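Local coordinates for protein HTH-type transcriptional activator AmpR (Citrobacter freundii, PDB 3KOS) that regulates transcription of the AmpC beta-lactamase gene as a LysR-family, DNA-binding regulator, represented here by its effector-binding domain, at residues S84-P98 and L163-T175. Residues are numbered along the deposited sequence; the frame is centred on the assembly and turned at random.
Sequences SPLCSPTLASQIQTP and LLSSERIVQPFLT
Cys87 and Val170 form a single antiparallel bridge, a hydrogen-bonded pair that, just past the end of strand 73-86, ties this part of the chain to the one leaving helix 161-165 in the LysR-type effector-binding domain, an alpha-beta sandwich. Cys87 N donates to Val170 O (3.0 Å), and Val170 N returns the bond to Cys87 O (2.8 Å). Leu86 CA-H also approaches Val170 O. The buried side of the bridge is tight: Ile169 lays CG1 and CD1 along the Cys87 peptide, CG1 coming within 3.3 Å of Cys87 O, while Leu143 of helix 139-147 packs against the same isoleucine. Towards the more open side, Val170 spreads its methyls over the short helix 89-92. CG1, anti to the backbone N (chi1 169°), meets Ala92 CB, and CG2 reaches the exposed ring of Pro89. Glu167, whose positive phi belongs to the Schellman motif ending helix 161-165, and Arg168 stay at the margin, Arg168 packing on Arg168 of the second subunit. At the other end, the Phe173 ring is clamped between two prolines: Pro98 CG makes a CH-pi contact over one face, 4.3 Å from the ring centroid, and Pro172 CB covers the opposite face towards its rim. Ile95 CG2 approaches Phe173 CE2 obliquely at 3.6 Å. One water joins the two segments, donating to Ser84 OG and Pro85 O and accepting from Phe173 N. The extended side chain of Gln171 runs beside Ser84, and its NE2 donates to Phe173 O, two residues on. A chi1 of -166° swings Ser84 OG beside its own carbonyl carbon, where it donates to Thr175 O, which Trp118 NE1 also binds, from 2.8 Å and above the carbonyl plane.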
loop_
_atom_site.group_PDB
_atom_site.type_symbol
_atom_site.label_atom_id
_atom_site.label_comp_id
_atom_site.label_asym_id
_atom_site.label_seq_id
_atom_site.Cartn_x
_atom_site.Cartn_y
_atom_site.Cartn_z
ATOM N N SER A 84 -2.940 -17.294 -4.622
ATOM C CA SER A 84 -3.060 -18.434 -3.732
ATOM C C SER A 84 -3.064 -17.908 -2.295
ATOM O O SER A 84 -2.624 -16.783 -2.046
ATOM C CB SER A 84 -1.880 -19.381 -3.977
ATOM O OG SER A 84 -2.094 -20.654 -3.396
ATOM N N PRO A 85 -3.586 -18.701 -1.347
ATOM C CA PRO A 85 -3.553 -18.259 0.047
ATOM C C PRO A 85 -2.124 -18.045 0.530
ATOM O O PRO A 85 -1.222 -18.774 0.125
ATOM C CB PRO A 85 -4.199 -19.423 0.795
ATOM C CG PRO A 85 -5.184 -19.976 -0.193
ATOM C CD PRO A 85 -4.492 -19.855 -1.541
ATOM N N LEU A 86 -1.941 -17.036 1.374
ATOM C CA LEU A 86 -0.633 -16.696 1.920
ATOM C C LEU A 86 -0.832 -16.290 3.362
ATOM O O LEU A 86 -1.726 -15.508 3.657
ATOM C CB LEU A 86 -0.035 -15.512 1.155
ATOM C CG LEU A 86 0.312 -15.759 -0.311
ATOM C CD1 LEU A 86 0.564 -14.431 -1.014
ATOM C CD2 LEU A 86 1.528 -16.678 -0.433
ATOM N N CYS A 87 0.002 -16.804 4.268
ATOM C CA CYS A 87 -0.183 -16.501 5.676
ATOM C C CYS A 87 1.135 -16.597 6.444
ATOM O O CYS A 87 2.152 -17.039 5.903
ATOM C CB CYS A 87 -1.239 -17.425 6.297
ATOM S SG CYS A 87 -0.720 -19.159 6.291
ATOM N N SER A 88 1.118 -16.150 7.696
ATOM C CA SER A 88 2.320 -16.211 8.516
ATOM C C SER A 88 2.655 -17.665 8.803
ATOM O O SER A 88 1.769 -18.520 8.791
ATOM C CB SER A 88 2.120 -15.465 9.827
ATOM O OG SER A 88 1.120 -16.083 10.620
ATOM N N PRO A 89 3.939 -17.949 9.065
ATOM C CA PRO A 89 4.329 -19.309 9.440
ATOM C C PRO A 89 3.531 -19.798 10.645
ATOM O O PRO A 89 3.208 -20.984 10.733
ATOM C CB PRO A 89 5.816 -19.162 9.786
ATOM C CG PRO A 89 6.273 -17.981 8.982
ATOM C CD PRO A 89 5.098 -17.034 9.008
ATOM N N THR A 90 3.201 -18.893 11.560
ATOM C CA THR A 90 2.431 -19.261 12.745
ATOM C C THR A 90 1.002 -19.722 12.422
ATOM O O THR A 90 0.513 -20.700 12.997
ATOM C CB THR A 90 2.414 -18.122 13.803
ATOM O OG1 THR A 90 3.720 -17.993 14.379
ATOM C CG2 THR A 90 1.423 -18.427 14.908
ATOM N N LEU A 91 0.327 -19.033 11.507
ATOM C CA LEU A 91 -0.988 -19.492 11.082
ATOM C C LEU A 91 -0.864 -20.766 10.263
ATOM O O LEU A 91 -1.724 -21.645 10.337
ATOM C CB LEU A 91 -1.725 -18.422 10.268
ATOM C CG LEU A 91 -2.650 -17.520 11.077
ATOM C CD1 LEU A 91 -1.850 -16.683 12.065
ATOM C CD2 LEU A 91 -3.476 -16.626 10.176
ATOM N N ALA A 92 0.200 -20.864 9.477
ATOM C CA ALA A 92 0.371 -22.025 8.616
ATOM C C ALA A 92 0.487 -23.302 9.446
ATOM O O ALA A 92 0.095 -24.378 8.998
ATOM C CB ALA A 92 1.579 -21.856 7.730
ATOM N N SER A 93 1.012 -23.178 10.662
ATOM C CA SER A 93 1.216 -24.345 11.512
ATOM C C SER A 93 -0.116 -24.978 11.907
ATOM O O SER A 93 -0.157 -26.116 12.368
ATOM C CB SER A 93 2.020 -23.972 12.759
ATOM O OG SER A 93 1.230 -23.227 13.670
ATOM N N GLN A 94 -1.203 -24.232 11.722
ATOM C CA GLN A 94 -2.532 -24.695 12.099
ATOM C C GLN A 94 -3.379 -25.005 10.869
ATOM O O GLN A 94 -4.585 -25.220 10.967
ATOM C CB GLN A 94 -3.227 -23.642 12.955
ATOM C CG GLN A 94 -2.492 -23.327 14.251
ATOM C CD GLN A 94 -2.882 -21.981 14.830
ATOM O OE1 GLN A 94 -3.972 -21.819 15.384
ATOM N NE2 GLN A 94 -1.987 -21.005 14.708
ATOM N N ILE A 95 -2.737 -25.010 9.708
ATOM C CA ILE A 95 -3.430 -25.230 8.445
ATOM C C ILE A 95 -2.851 -26.445 7.733
ATOM O O ILE A 95 -1.713 -26.423 7.261
ATOM C CB ILE A 95 -3.353 -23.975 7.545
ATOM C CG1 ILE A 95 -4.124 -22.829 8.201
ATOM C CG2 ILE A 95 -3.883 -24.268 6.148
ATOM C CD1 ILE A 95 -3.904 -21.469 7.549
ATOM N N GLN A 96 -3.640 -27.512 7.678
ATOM C CA GLN A 96 -3.222 -28.740 7.011
ATOM C C GLN A 96 -4.055 -28.987 5.758
ATOM O O GLN A 96 -3.563 -29.544 4.774
ATOM C CB GLN A 96 -3.316 -29.933 7.972
ATOM C CG GLN A 96 -2.209 -29.969 9.026
ATOM C CD GLN A 96 -2.493 -29.084 10.237
ATOM O OE1 GLN A 96 -3.611 -29.060 10.761
ATOM N NE2 GLN A 96 -1.470 -28.367 10.700
ATOM N N THR A 97 -5.311 -28.556 5.793
ATOM C CA THR A 97 -6.204 -28.676 4.649
ATOM C C THR A 97 -6.879 -27.331 4.376
ATOM O O THR A 97 -6.912 -26.465 5.239
ATOM C CB THR A 97 -7.298 -29.742 4.894
ATOM O OG1 THR A 97 -8.211 -29.270 5.892
ATOM C CG2 THR A 97 -6.681 -31.044 5.368
ATOM N N PRO A 98 -7.410 -27.146 3.161
ATOM C CA PRO A 98 -8.046 -25.867 2.830
ATOM C C PRO A 98 -9.114 -25.420 3.831
ATOM O O PRO A 98 -9.213 -24.225 4.110
ATOM C CB PRO A 98 -8.660 -26.136 1.458
ATOM C CG PRO A 98 -7.709 -27.121 0.844
ATOM C CD PRO A 98 -7.272 -28.013 1.979
ATOM N N LEU A 163 8.922 -11.951 0.418
ATOM C CA LEU A 163 8.372 -12.431 1.688
ATOM C C LEU A 163 8.468 -13.948 1.825
ATOM O O LEU A 163 8.685 -14.458 2.917
ATOM C CB LEU A 163 6.912 -11.999 1.861
ATOM C CG LEU A 163 6.630 -10.494 1.816
ATOM C CD1 LEU A 163 5.129 -10.214 1.999
ATOM C CD2 LEU A 163 7.456 -9.761 2.870
ATOM N N LEU A 164 8.302 -14.669 0.721
ATOM C CA LEU A 164 8.400 -16.126 0.771
ATOM C C LEU A 164 9.850 -16.537 1.047
ATOM O O LEU A 164 10.104 -17.391 1.885
ATOM C CB LEU A 164 7.896 -16.756 -0.534
ATOM C CG LEU A 164 6.381 -16.615 -0.733
ATOM C CD1 LEU A 164 5.985 -16.816 -2.187
ATOM C CD2 LEU A 164 5.628 -17.583 0.196
ATOM N N SER A 165 10.791 -15.913 0.346
ATOM C CA SER A 165 12.193 -16.284 0.476
ATOM C C SER A 165 12.767 -15.942 1.850
ATOM O O SER A 165 13.627 -16.660 2.371
ATOM C CB SER A 165 13.016 -15.630 -0.626
ATOM O OG SER A 165 12.646 -16.171 -1.881
ATOM N N SER A 166 12.302 -14.842 2.430
ATOM C CA SER A 166 12.770 -14.438 3.756
ATOM C C SER A 166 11.944 -15.096 4.851
ATOM O O SER A 166 12.144 -14.832 6.042
ATOM C CB SER A 166 12.735 -12.912 3.895
ATOM O OG SER A 166 11.402 -12.432 3.802
ATOM N N GLU A 167 11.007 -15.945 4.436
ATOM C CA GLU A 167 10.199 -16.747 5.351
ATOM C C GLU A 167 9.338 -15.926 6.307
ATOM O O GLU A 167 9.053 -16.348 7.416
ATOM C CB GLU A 167 11.073 -17.768 6.097
ATOM C CG GLU A 167 11.786 -18.703 5.120
ATOM C CD GLU A 167 12.491 -19.875 5.784
ATOM O OE1 GLU A 167 12.261 -20.121 6.989
ATOM O OE2 GLU A 167 13.271 -20.552 5.077
ATOM N N ARG A 168 8.897 -14.761 5.848
ATOM C CA ARG A 168 7.932 -13.958 6.593
ATOM C C ARG A 168 6.495 -14.350 6.235
ATOM O O ARG A 168 5.550 -14.051 6.965
ATOM C CB ARG A 168 8.160 -12.478 6.305
ATOM C CG ARG A 168 9.497 -11.973 6.823
ATOM C CD ARG A 168 9.781 -10.576 6.302
ATOM N NE ARG A 168 11.167 -10.185 6.534
ATOM C CZ ARG A 168 11.728 -9.091 6.024
ATOM N NH1 ARG A 168 11.016 -8.288 5.245
ATOM N NH2 ARG A 168 13.003 -8.808 6.285
ATOM N N ILE A 169 6.350 -15.021 5.104
ATOM C CA ILE A 169 5.053 -15.525 4.686
ATOM C C ILE A 169 5.208 -16.898 4.040
ATOM O O ILE A 169 6.267 -17.217 3.479
ATOM C CB ILE A 169 4.351 -14.537 3.707
ATOM C CG1 ILE A 169 2.837 -14.543 3.927
ATOM C CG2 ILE A 169 4.671 -14.865 2.273
ATOM C CD1 ILE A 169 2.385 -13.683 5.086
ATOM N N VAL A 170 4.140 -17.684 4.104
ATOM C CA VAL A 170 4.113 -19.054 3.603
ATOM C C VAL A 170 2.938 -19.263 2.643
ATOM O O VAL A 170 1.877 -18.674 2.820
ATOM C CB VAL A 170 3.953 -20.044 4.786
ATOM C CG1 VAL A 170 3.657 -21.444 4.294
ATOM C CG2 VAL A 170 5.201 -20.032 5.657
ATOM N N GLN A 171 3.136 -20.104 1.634
ATOM C CA GLN A 171 2.062 -20.477 0.718
ATOM C C GLN A 171 1.676 -21.913 1.042
ATOM O O GLN A 171 2.326 -22.846 0.578
ATOM C CB GLN A 171 2.536 -20.374 -0.738
ATOM C CG GLN A 171 1.445 -20.635 -1.792
ATOM C CD GLN A 171 1.989 -20.756 -3.214
ATOM O OE1 GLN A 171 3.086 -20.282 -3.525
ATOM N NE2 GLN A 171 1.226 -21.408 -4.081
ATOM N N PRO A 172 0.627 -22.100 1.850
ATOM C CA PRO A 172 0.358 -23.467 2.318
ATOM C C PRO A 172 -0.112 -24.424 1.223
ATOM O O PRO A 172 0.070 -25.635 1.372
ATOM C CB PRO A 172 -0.740 -23.273 3.365
ATOM C CG PRO A 172 -1.364 -21.935 3.029
ATOM C CD PRO A 172 -0.235 -21.105 2.511
ATOM N N PHE A 173 -0.706 -23.907 0.153
ATOM C CA PHE A 173 -1.261 -24.772 -0.889
ATOM C C PHE A 173 -0.771 -24.429 -2.288
ATOM O O PHE A 173 -0.514 -23.275 -2.597
ATOM C CB PHE A 173 -2.786 -24.748 -0.839
ATOM C CG PHE A 173 -3.333 -25.168 0.483
ATOM C CD1 PHE A 173 -3.240 -26.496 0.886
ATOM C CD2 PHE A 173 -3.901 -24.242 1.345
ATOM C CE1 PHE A 173 -3.719 -26.893 2.119
ATOM C CE2 PHE A 173 -4.381 -24.634 2.569
ATOM C CZ PHE A 173 -4.288 -25.962 2.960
ATOM N N LEU A 174 -0.656 -25.450 -3.130
ATOM C CA LEU A 174 -0.123 -25.288 -4.473
ATOM C C LEU A 174 -1.115 -24.629 -5.424
ATOM O O LEU A 174 -0.715 -23.955 -6.371
ATOM C CB LEU A 174 0.291 -26.644 -5.039
ATOM C CG LEU A 174 1.499 -27.282 -4.361
ATOM C CD1 LEU A 174 1.827 -28.631 -5.002
ATOM C CD2 LEU A 174 2.692 -26.340 -4.437
ATOM N N THR A 175 -2.405 -24.845 -5.183
ATOM C CA THR A 175 -3.436 -24.406 -6.120
ATOM C C THR A 175 -3.525 -22.893 -6.232
ATOM O O THR A 175 -3.589 -22.188 -5.228
ATOM C CB THR A 175 -4.830 -24.967 -5.758
ATOM O OG1 THR A 175 -4.795 -26.396 -5.802
ATOM C CG2 THR A 175 -5.878 -24.463 -6.745
HETATM O O HOH W 1 -1.658 -21.417 -0.579
#